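Local coordinates for protein putative methyltransferase (Porphyromonas gingivalis, PDB 3LL7) that is a putative methyltransferase that probably transfers methyl groups to an unidentified substrate, perhaps RNA, at residues T287-H298 against L325-P336; G386-T394 against V402-E410. All blocks are in the same frame, centred on the assembly; numbering follows the deposited sequence.

Contact 1 of 2, residues T287-H298 against L325-P336; sequences TDSIDKYVYEPH and LYTSEAYESAFP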
loop_
_atom_site.group_PDB
_atom_site.type_symbol
_atom_site.label_atom_id
_atom_site.label_comp_id
_atom_site.label_asym_id
_atom_site.label_seq_id
_atom_site.Cartn_x
_atom_site.Cartn_y
_atom_site.Cartn_z
ATOM N N THR A 287 18.923 -14.204 -21.682
ATOM C CA THR A 287 19.910 -15.252 -21.544
ATOM C C THR A 287 19.315 -16.664 -21.587
ATOM O O THR A 287 18.264 -16.930 -20.990
ATOM C CB THR A 287 20.786 -15.027 -20.282
ATOM O OG1 THR A 287 21.812 -16.026 -20.255
ATOM C CG2 THR A 287 19.953 -15.082 -18.957
ATOM N N ASP A 288 19.989 -17.540 -22.323
ATOM C CA ASP A 288 19.632 -18.936 -22.386
ATOM C C ASP A 288 20.186 -19.674 -21.188
ATOM O O ASP A 288 19.753 -20.801 -20.884
ATOM C CB ASP A 288 20.204 -19.576 -23.650
ATOM C CG ASP A 288 19.445 -19.193 -24.889
ATOM O OD1 ASP A 288 18.309 -18.728 -24.747
ATOM O OD2 ASP A 288 19.974 -19.361 -26.013
ATOM N N SER A 289 21.154 -19.042 -20.516
ATOM C CA SER A 289 21.906 -19.704 -19.455
ATOM C C SER A 289 21.891 -18.893 -18.161
ATOM O O SER A 289 21.740 -17.658 -18.166
ATOM C CB SER A 289 23.352 -19.982 -19.902
ATOM O OG SER A 289 23.991 -18.757 -20.216
ATOM N N ILE A 290 22.033 -19.608 -17.050
ATOM C CA ILE A 290 21.959 -18.993 -15.733
ATOM C C ILE A 290 23.350 -18.636 -15.269
ATOM O O ILE A 290 24.314 -19.331 -15.593
ATOM C CB ILE A 290 21.204 -19.940 -14.712
ATOM C CG1 ILE A 290 20.585 -19.158 -13.530
ATOM C CG2 ILE A 290 22.105 -21.046 -14.209
ATOM C CD1 ILE A 290 19.442 -18.172 -13.938
ATOM N N ASP A 291 23.461 -17.557 -14.505
ATOM C CA ASP A 291 24.729 -17.158 -13.925
ATOM C C ASP A 291 24.707 -17.410 -12.403
ATOM O O ASP A 291 23.741 -17.960 -11.848
ATOM C CB ASP A 291 25.053 -15.672 -14.242
ATOM C CG ASP A 291 25.542 -15.440 -15.665
ATOM O OD1 ASP A 291 26.333 -16.247 -16.170
ATOM O OD2 ASP A 291 25.191 -14.383 -16.267
ATOM N N LYS A 292 25.763 -16.985 -11.736
ATOM C CA LYS A 292 25.982 -17.290 -10.324
ATOM C C LYS A 292 24.932 -16.681 -9.421
ATOM O O LYS A 292 24.506 -17.302 -8.458
ATOM C CB LYS A 292 27.337 -16.713 -9.888
ATOM C CG LYS A 292 27.727 -17.082 -8.460
ATOM C CD LYS A 292 29.161 -16.628 -8.116
ATOM C CE LYS A 292 29.489 -17.018 -6.691
ATOM N NZ LYS A 292 30.429 -16.014 -6.102
ATOM N N TYR A 293 24.596 -15.421 -9.679
ATOM C CA TYR A 293 23.587 -14.719 -8.866
ATOM C C TYR A 293 22.241 -14.623 -9.565
ATOM O O TYR A 293 22.152 -14.432 -10.794
ATOM C CB TYR A 293 24.133 -13.323 -8.452
ATOM C CG TYR A 293 25.357 -13.454 -7.562
ATOM C CD1 TYR A 293 25.215 -13.770 -6.216
ATOM C CD2 TYR A 293 26.664 -13.281 -8.073
ATOM C CE1 TYR A 293 26.344 -13.919 -5.378
ATOM C CE2 TYR A 293 27.807 -13.425 -7.232
ATOM C CZ TYR A 293 27.623 -13.730 -5.897
ATOM O OH TYR A 293 28.714 -13.882 -5.054
ATOM N N VAL A 294 21.186 -14.808 -8.773
ATOM C CA VAL A 294 19.829 -14.724 -9.268
ATOM C C VAL A 294 19.042 -13.685 -8.478
ATOM O O VAL A 294 19.116 -13.651 -7.254
ATOM C CB VAL A 294 19.142 -16.130 -9.276
ATOM C CG1 VAL A 294 17.720 -16.028 -9.748
ATOM C CG2 VAL A 294 19.913 -17.050 -10.217
ATOM N N TYR A 295 18.298 -12.847 -9.201
ATOM C CA TYR A 295 17.625 -11.690 -8.596
ATOM C C TYR A 295 16.138 -11.679 -8.882
ATOM O O TYR A 295 15.720 -11.787 -10.038
ATOM C CB TYR A 295 18.189 -10.412 -9.184
ATOM C CG TYR A 295 19.695 -10.285 -9.001
ATOM C CD1 TYR A 295 20.223 -9.680 -7.880
ATOM C CD2 TYR A 295 20.590 -10.800 -9.978
ATOM C CE1 TYR A 295 21.631 -9.554 -7.724
ATOM C CE2 TYR A 295 21.952 -10.695 -9.837
ATOM C CZ TYR A 295 22.480 -10.053 -8.721
ATOM O OH TYR A 295 23.849 -9.947 -8.584
ATOM N N GLU A 296 15.351 -11.544 -7.814
ATOM C CA GLU A 296 13.867 -11.506 -7.960
ATOM C C GLU A 296 13.331 -10.147 -7.500
ATOM O O GLU A 296 13.430 -9.824 -6.313
ATOM C CB GLU A 296 13.181 -12.608 -7.115
ATOM C CG GLU A 296 11.666 -12.723 -7.410
ATOM C CD GLU A 296 10.959 -13.787 -6.549
ATOM O OE1 GLU A 296 11.486 -14.177 -5.494
ATOM O OE2 GLU A 296 9.860 -14.238 -6.941
ATOM N N PRO A 297 12.732 -9.373 -8.418
ATOM C CA PRO A 297 12.306 -7.994 -8.076
ATOM C C PRO A 297 11.082 -8.007 -7.151
ATOM O O PRO A 297 10.226 -8.930 -7.230
ATOM C CB PRO A 297 11.932 -7.381 -9.440
ATOM C CG PRO A 297 11.505 -8.546 -10.242
ATOM C CD PRO A 297 12.506 -9.668 -9.836
ATOM N N HIS A 298 11.002 -6.982 -6.299
ATOM C CA HIS A 298 9.866 -6.852 -5.370
ATOM C C HIS A 298 8.566 -6.475 -6.082
ATOM O O HIS A 298 8.559 -6.136 -7.274
ATOM C CB HIS A 298 10.192 -5.940 -4.191
ATOM C CG HIS A 298 10.541 -4.529 -4.562
ATOM N ND1 HIS A 298 9.669 -3.681 -5.214
ATOM C CD2 HIS A 298 11.647 -3.797 -4.295
ATOM C CE1 HIS A 298 10.238 -2.493 -5.356
ATOM N NE2 HIS A 298 11.437 -2.539 -4.804
ATOM N N LEU A 325 12.840 -12.335 -13.668
ATOM C CA LEU A 325 14.009 -12.686 -12.891
ATOM C C LEU A 325 15.233 -12.293 -13.684
ATOM O O LEU A 325 15.220 -12.276 -14.923
ATOM C CB LEU A 325 14.111 -14.229 -12.702
ATOM C CG LEU A 325 13.054 -14.875 -11.827
ATOM C CD1 LEU A 325 13.304 -16.427 -11.960
ATOM C CD2 LEU A 325 13.241 -14.416 -10.358
ATOM N N TYR A 326 16.300 -12.055 -12.954
ATOM C CA TYR A 326 17.562 -11.582 -13.508
ATOM C C TYR A 326 18.692 -12.452 -13.027
ATOM O O TYR A 326 18.568 -13.126 -11.992
ATOM C CB TYR A 326 17.821 -10.127 -13.093
ATOM C CG TYR A 326 16.651 -9.249 -13.395
ATOM C CD1 TYR A 326 16.507 -8.630 -14.649
ATOM C CD2 TYR A 326 15.657 -9.076 -12.442
ATOM C CE1 TYR A 326 15.392 -7.813 -14.923
ATOM C CE2 TYR A 326 14.541 -8.277 -12.700
ATOM C CZ TYR A 326 14.413 -7.662 -13.931
ATOM O OH TYR A 326 13.316 -6.874 -14.174
ATOM N N THR A 327 19.823 -12.371 -13.735
ATOM C CA THR A 327 21.003 -13.118 -13.338
ATOM C C THR A 327 22.285 -12.350 -13.721
ATOM O O THR A 327 22.279 -11.540 -14.652
ATOM C CB THR A 327 20.996 -14.553 -13.949
ATOM O OG1 THR A 327 22.006 -15.337 -13.310
ATOM C CG2 THR A 327 21.258 -14.527 -15.456
ATOM N N SER A 328 23.367 -12.616 -13.008
ATOM C CA SER A 328 24.664 -12.006 -13.339
ATOM C C SER A 328 25.765 -12.791 -12.675
ATOM O O SER A 328 25.533 -13.487 -11.687
ATOM C CB SER A 328 24.702 -10.544 -12.863
ATOM O OG SER A 328 24.811 -10.503 -11.443
ATOM N N GLU A 329 26.974 -12.684 -13.221
ATOM C CA GLU A 329 28.104 -13.374 -12.673
ATOM C C GLU A 329 28.659 -12.613 -11.462
ATOM O O GLU A 329 29.141 -13.214 -10.506
ATOM C CB GLU A 329 29.159 -13.586 -13.779
ATOM C CG GLU A 329 30.194 -14.699 -13.530
ATOM C CD GLU A 329 29.648 -16.079 -13.093
ATOM O OE1 GLU A 329 28.441 -16.436 -13.293
ATOM O OE2 GLU A 329 30.485 -16.841 -12.551
ATOM N N ALA A 330 28.544 -11.295 -11.485
ATOM C CA ALA A 330 29.024 -10.481 -10.371
ATOM C C ALA A 330 27.896 -10.127 -9.407
ATOM O O ALA A 330 26.755 -9.983 -9.792
ATOM C CB ALA A 330 29.722 -9.206 -10.892
ATOM N N TYR A 331 28.246 -10.015 -8.133
ATOM C CA TYR A 331 27.289 -9.699 -7.085
ATOM C C TYR A 331 26.850 -8.233 -7.137
ATOM O O TYR A 331 27.678 -7.318 -7.072
ATOM C CB TYR A 331 27.907 -10.073 -5.722
ATOM C CG TYR A 331 27.014 -9.823 -4.523
ATOM C CD1 TYR A 331 25.789 -10.484 -4.382
ATOM C CD2 TYR A 331 27.406 -8.935 -3.516
ATOM C CE1 TYR A 331 24.970 -10.255 -3.283
ATOM C CE2 TYR A 331 26.600 -8.703 -2.409
ATOM C CZ TYR A 331 25.381 -9.366 -2.301
ATOM O OH TYR A 331 24.577 -9.132 -1.210
ATOM N N GLU A 332 25.554 -8.044 -7.295
ATOM C CA GLU A 332 24.945 -6.757 -7.100
ATOM C C GLU A 332 24.515 -6.771 -5.641
ATOM O O GLU A 332 23.724 -7.627 -5.239
ATOM C CB GLU A 332 23.749 -6.608 -8.019
ATOM C CG GLU A 332 23.096 -5.260 -7.930
ATOM C CD GLU A 332 24.131 -4.167 -7.721
ATOM O OE1 GLU A 332 24.054 -3.439 -6.703
ATOM O OE2 GLU A 332 25.035 -4.058 -8.569
ATOM N N SER A 333 25.038 -5.841 -4.845
ATOM C CA SER A 333 24.788 -5.860 -3.406
ATOM C C SER A 333 23.533 -5.126 -2.962
ATOM O O SER A 333 23.104 -5.268 -1.822
ATOM C CB SER A 333 26.015 -5.340 -2.630
ATOM O OG SER A 333 26.397 -4.059 -3.073
ATOM N N ALA A 334 22.939 -4.334 -3.840
ATOM C CA ALA A 334 21.835 -3.496 -3.402
ATOM C C ALA A 334 20.581 -3.791 -4.178
ATOM O O ALA A 334 19.771 -2.905 -4.384
ATOM C CB ALA A 334 22.206 -2.008 -3.527
ATOM N N PHE A 335 20.410 -5.042 -4.605
ATOM C CA PHE A 335 19.287 -5.347 -5.466
ATOM C C PHE A 335 17.944 -5.143 -4.762
ATOM O O PHE A 335 17.761 -5.601 -3.630
ATOM C CB PHE A 335 19.364 -6.767 -6.057
ATOM C CG PHE A 335 18.234 -7.070 -6.982
ATOM C CD1 PHE A 335 18.317 -6.749 -8.337
ATOM C CD2 PHE A 335 17.060 -7.627 -6.492
ATOM C CE1 PHE A 335 17.246 -6.986 -9.195
ATOM C CE2 PHE A 335 15.987 -7.875 -7.340
ATOM C CZ PHE A 335 16.074 -7.555 -8.688
ATOM N N PRO A 336 17.012 -4.451 -5.447
ATOM C CA PRO A 336 15.603 -4.174 -5.096
ATOM C C PRO A 336 14.698 -5.395 -5.233
ATOM O O PRO A 336 13.884 -5.490 -6.149
ATOM C CB PRO A 336 15.178 -3.181 -6.162
ATOM C CG PRO A 336 16.011 -3.561 -7.352
ATOM C CD PRO A 336 17.354 -3.880 -6.766
HETATM O O HOH W 1 26.755 -11.304 -16.177
#

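Contact 2 of 2, residues G386-T394 against V402-E410; sequences GGEKTLMGT and VLLLLRKAE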
loop_
_atom_site.group_PDB
_atom_site.type_symbol
_atom_site.label_atom_id
_atom_site.label_comp_id
_atom_site.label_asym_id
_atom_site.label_seq_id
_atom_site.Cartn_x
_atom_site.Cartn_y
_atom_site.Cartn_z
ATOM N N GLY A 386 9.848 -25.092 4.456
ATOM C CA GLY A 386 10.834 -24.710 5.441
ATOM C C GLY A 386 12.235 -24.754 4.873
ATOM O O GLY A 386 12.450 -25.037 3.673
ATOM N N GLY A 387 13.175 -24.439 5.747
ATOM C CA GLY A 387 14.581 -24.388 5.397
ATOM C C GLY A 387 14.952 -23.061 4.768
ATOM O O GLY A 387 14.155 -22.145 4.696
ATOM N N GLU A 388 16.183 -22.984 4.290
ATOM C CA GLU A 388 16.737 -21.737 3.803
ATOM C C GLU A 388 16.826 -21.674 2.280
ATOM O O GLU A 388 17.169 -20.640 1.739
ATOM C CB GLU A 388 18.138 -21.538 4.398
ATOM C CG GLU A 388 18.148 -21.372 5.919
ATOM C CD GLU A 388 17.321 -20.186 6.377
ATOM O OE1 GLU A 388 17.431 -19.099 5.762
ATOM O OE2 GLU A 388 16.569 -20.342 7.366
ATOM N N LYS A 389 16.523 -22.774 1.603
ATOM C CA LYS A 389 16.657 -22.846 0.149
ATOM C C LYS A 389 15.332 -22.541 -0.538
ATOM O O LYS A 389 14.259 -22.691 0.057
ATOM C CB LYS A 389 17.108 -24.252 -0.282
ATOM C CG LYS A 389 18.367 -24.811 0.408
ATOM C CD LYS A 389 19.603 -24.000 0.125
ATOM C CE LYS A 389 20.872 -24.630 0.759
ATOM N NZ LYS A 389 21.373 -25.827 0.024
ATOM N N THR A 390 15.405 -22.174 -1.809
ATOM C CA THR A 390 14.228 -21.930 -2.634
ATOM C C THR A 390 14.346 -22.714 -3.932
ATOM O O THR A 390 15.409 -22.714 -4.561
ATOM C CB THR A 390 14.100 -20.442 -2.960
ATOM O OG1 THR A 390 13.881 -19.726 -1.743
ATOM C CG2 THR A 390 12.927 -20.149 -3.931
ATOM N N LEU A 391 13.243 -23.371 -4.333
ATOM C CA LEU A 391 13.143 -23.953 -5.676
ATOM C C LEU A 391 12.321 -22.979 -6.498
ATOM O O LEU A 391 11.227 -22.590 -6.073
ATOM C CB LEU A 391 12.483 -25.327 -5.625
ATOM C CG LEU A 391 13.370 -26.525 -5.298
ATOM C CD1 LEU A 391 12.487 -27.762 -4.926
ATOM C CD2 LEU A 391 14.278 -26.792 -6.536
HETATM N N MSE A 392 12.861 -22.561 -7.641
HETATM C CA MSE A 392 12.243 -21.524 -8.476
HETATM C C MSE A 392 11.914 -22.097 -9.853
HETATM O O MSE A 392 12.804 -22.530 -10.602
HETATM C CB MSE A 392 13.199 -20.305 -8.626
HETATM C CG MSE A 392 12.745 -19.287 -9.705
HETATM SE SE MSE A 392 11.287 -18.188 -9.085
HETATM C CE MSE A 392 12.200 -17.174 -7.735
ATOM N N GLY A 393 10.649 -22.092 -10.226
ATOM C CA GLY A 393 10.303 -22.549 -11.591
ATOM C C GLY A 393 10.280 -21.331 -12.500
ATOM O O GLY A 393 9.661 -20.340 -12.164
ATOM N N THR A 394 10.932 -21.418 -13.653
ATOM C CA THR A 394 11.012 -20.282 -14.562
ATOM C C THR A 394 11.322 -20.771 -15.970
ATOM O O THR A 394 11.401 -21.991 -16.193
ATOM C CB THR A 394 12.025 -19.220 -14.033
ATOM O OG1 THR A 394 11.893 -17.981 -14.770
ATOM C CG2 THR A 394 13.454 -19.728 -14.097
ATOM N N VAL A 402 12.785 -24.526 -16.588
ATOM C CA VAL A 402 13.821 -25.015 -15.674
ATOM C C VAL A 402 13.356 -24.850 -14.250
ATOM O O VAL A 402 12.481 -24.020 -13.961
ATOM C CB VAL A 402 15.168 -24.225 -15.855
ATOM C CG1 VAL A 402 15.740 -24.460 -17.260
ATOM C CG2 VAL A 402 14.993 -22.692 -15.586
ATOM N N LEU A 403 13.984 -25.613 -13.356
ATOM C CA LEU A 403 13.895 -25.373 -11.913
ATOM C C LEU A 403 15.258 -24.936 -11.431
ATOM O O LEU A 403 16.302 -25.540 -11.794
ATOM C CB LEU A 403 13.479 -26.674 -11.154
ATOM C CG LEU A 403 11.998 -27.050 -11.411
ATOM C CD1 LEU A 403 11.707 -28.489 -10.968
ATOM C CD2 LEU A 403 11.119 -26.120 -10.620
ATOM N N LEU A 404 15.264 -23.866 -10.640
ATOM C CA LEU A 404 16.520 -23.415 -10.007
ATOM C C LEU A 404 16.471 -23.721 -8.532
ATOM O O LEU A 404 15.478 -23.414 -7.854
ATOM C CB LEU A 404 16.717 -21.898 -10.192
ATOM C CG LEU A 404 16.460 -21.292 -11.592
ATOM C CD1 LEU A 404 16.682 -19.753 -11.515
ATOM C CD2 LEU A 404 17.429 -21.940 -12.609
ATOM N N LEU A 405 17.561 -24.306 -8.041
ATOM C CA LEU A 405 17.790 -24.460 -6.596
ATOM C C LEU A 405 18.670 -23.302 -6.152
ATOM O O LEU A 405 19.768 -23.124 -6.672
ATOM C CB LEU A 405 18.460 -25.812 -6.275
ATOM C CG LEU A 405 18.646 -26.008 -4.752
ATOM C CD1 LEU A 405 17.233 -26.109 -4.107
ATOM C CD2 LEU A 405 19.451 -27.285 -4.476
ATOM N N LEU A 406 18.130 -22.492 -5.231
ATOM C CA LEU A 406 18.717 -21.200 -4.833
ATOM C C LEU A 406 18.926 -21.166 -3.329
ATOM O O LEU A 406 18.131 -21.732 -2.594
ATOM C CB LEU A 406 17.736 -20.058 -5.210
ATOM C CG LEU A 406 17.310 -20.004 -6.691
ATOM C CD1 LEU A 406 16.275 -18.906 -6.887
ATOM C CD2 LEU A 406 18.546 -19.781 -7.564
ATOM N N ARG A 407 19.977 -20.497 -2.865
ATOM C CA ARG A 407 20.071 -20.089 -1.463
ATOM C C ARG A 407 20.147 -18.557 -1.390
ATOM O O ARG A 407 20.555 -17.932 -2.342
ATOM C CB ARG A 407 21.270 -20.743 -0.757
ATOM C CG ARG A 407 22.616 -20.245 -1.168
ATOM C CD ARG A 407 23.695 -20.748 -0.182
ATOM N NE ARG A 407 24.970 -20.144 -0.530
ATOM C CZ ARG A 407 25.799 -20.617 -1.458
ATOM N NH1 ARG A 407 26.947 -19.982 -1.718
ATOM N NH2 ARG A 407 25.486 -21.727 -2.130
ATOM N N LYS A 408 19.751 -17.956 -0.269
ATOM C CA LYS A 408 19.889 -16.497 -0.089
ATOM C C LYS A 408 21.330 -16.022 -0.241
ATOM O O LYS A 408 22.254 -16.701 0.182
ATOM C CB LYS A 408 19.405 -16.059 1.287
ATOM C CG LYS A 408 17.970 -16.442 1.569
ATOM C CD LYS A 408 17.780 -16.414 3.088
ATOM C CE LYS A 408 16.358 -16.798 3.470
ATOM N NZ LYS A 408 16.315 -16.893 4.954
ATOM N N ALA A 409 21.510 -14.855 -0.832
ATOM C CA ALA A 409 22.836 -14.306 -1.024
ATOM C C ALA A 409 23.456 -13.757 0.279
ATOM O O ALA A 409 24.687 -13.726 0.404
ATOM C CB ALA A 409 22.814 -13.249 -2.117
ATOM N N GLU A 410 22.651 -13.350 1.264
ATOM C CA GLU A 410 23.250 -12.936 2.572
ATOM C C GLU A 410 22.588 -13.519 3.843
ATOM O O GLU A 410 22.511 -14.751 4.028
ATOM C CB GLU A 410 23.385 -11.388 2.674
HETATM O O HOH W 2 19.324 -19.385 2.087
#

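Contact 1 of 2, residues T287-H298 against L325-P336
Tyr-293 O is gripped by two donors of strand 325-328: Thr-327 OG1 at 2.7 Å and Ser-328 N at 3.1 Å, which reach it from opposite faces of its carbonyl plane. The threonine hydroxyl is itself an acceptor, taking Asp-291 N at 2.9 Å, and so ties the loop before strand 293-297 to the same point. Its position follows from chi1 of -168°, which sets OG1 across from the Thr-327 nitrogen and carries CG2 to the methyl of Thr-287. The backbones run antiparallel: Tyr-293 with Ser-328 and Tyr-295 with Tyr-326 are hydrogen-bonded pairs, with Val-294 and Thr-327 a non-hydrogen-bonded pair between them. At the strand end, Glu-329 OE1 receives Lys-292 N from above its carboxylate plane. Asp-291 OD1 lies 3.6 Å from that same OE1, a like-charge approach that may favour protonation, though a long, weak ion pair of Asp-291 with Arg-317 would work against it.

Beyond strand 325-328 the chain folds back over the tyrosines. Tyr-331 CB sits over one face of the Tyr-293 ring, 3.9 Å from its centroid, while Lys-292 CG lies above the opposite face, toward its rim. Tyr-295 OH accepts Glu-332 N at 2.9 Å in a nearly straight bond (161°), pinning the loop to the phenol. In one of the two conformers of Phe-335, Tyr-295 CB lies over the centre of its ring in a CH-pi contact of 3.5 Å; the two ring planes are 44° apart.

Tyr-326 OH bonds Phe-307 O, and helix 307-314 packs against Tyr-326, Phe-335 and Pro-336. Strand 323-328 lies between strands 317-320 and 293-297, all in the ferredoxin-like family region; strand 337-347, on the other edge of 293-297, belongs to the THUMP-like one.

Contact 2 of 2, residues G386-T394 against V402-E410
Leu-406 packs along strand 389-394 through CB, CG and CD1: CB lies 3.6 Å from Thr-390 O, CG is 3.9 Å from the same oxygen, and CD1 reaches Met-392 CB at 3.8 Å. With chi1 at -56°, CG stands opposite its own carbonyl carbon, and the extended chi2 of 176° carries CD1 on toward Met-392, a selenomethionine here. Thr-390 O is also the acceptor for Leu-406 N, so the leucine is held by its backbone where its side chain begins to pack. Thr-390, Met-392 and Thr-394 form hydrogen-bonded antiparallel pairs with Leu-406, Leu-404 and Val-402. At the far end, Thr-394 CG2 and Val-402 CG2 lie side by side, 3.7 Å apart.

On the face opposite Thr-390, Met-392 and Leu-406, Leu-391 CD2 meets Leu-405 CD1 at 3.9 Å as the two side chains slant across each other. Gly-393 has no side chain, and Leu-403 CD2 comes to 3.8 Å from its CA.

Charges close the other end of the hairpin. Lys-408, extended beyond CG, lays CE beside Glu-388 OE1 and brings NZ to that oxygen at 2.6 Å on its syn side, a salt bridge. A water bridges Glu-388 O and Lys-408 N nearby. Lys-389 and Arg-407 run alongside each other, aliphatic parts touching, and Glu-343 forms a salt bridge with each.

This beta hairpin belongs to the THUMP-like region: strand 389-395 pairs with the parallel strand 364-368, while strand 401-408 adjoins the antiparallel strand 337-347, whose Phe-340 touches Thr-390 and Leu-406.

Contacts 1 and 2 are parts of one seven-stranded sheet, separated by strand 337-347, which pairs with strand 293-297 on one edge and strand 401-408 on the other. Their centres are 13 Å apart, yet side chains meet directly: Leu-325 CD1 lies 3.7 Å from Met-392 CG, and Glu-296 CD is 3.8 Å from Met-392 CE. Glu-296 also forms salt bridges with Arg-338 and Arg-368, joining the ferredoxin-like and THUMP-like family regions. Near the C terminus, Tyr-331 CE1 touches Ala-409 CB at 3.9 Å. A formic acid molecule, probably from crystallisation, lies about 3 Å from the His-298 side chain in contact 1.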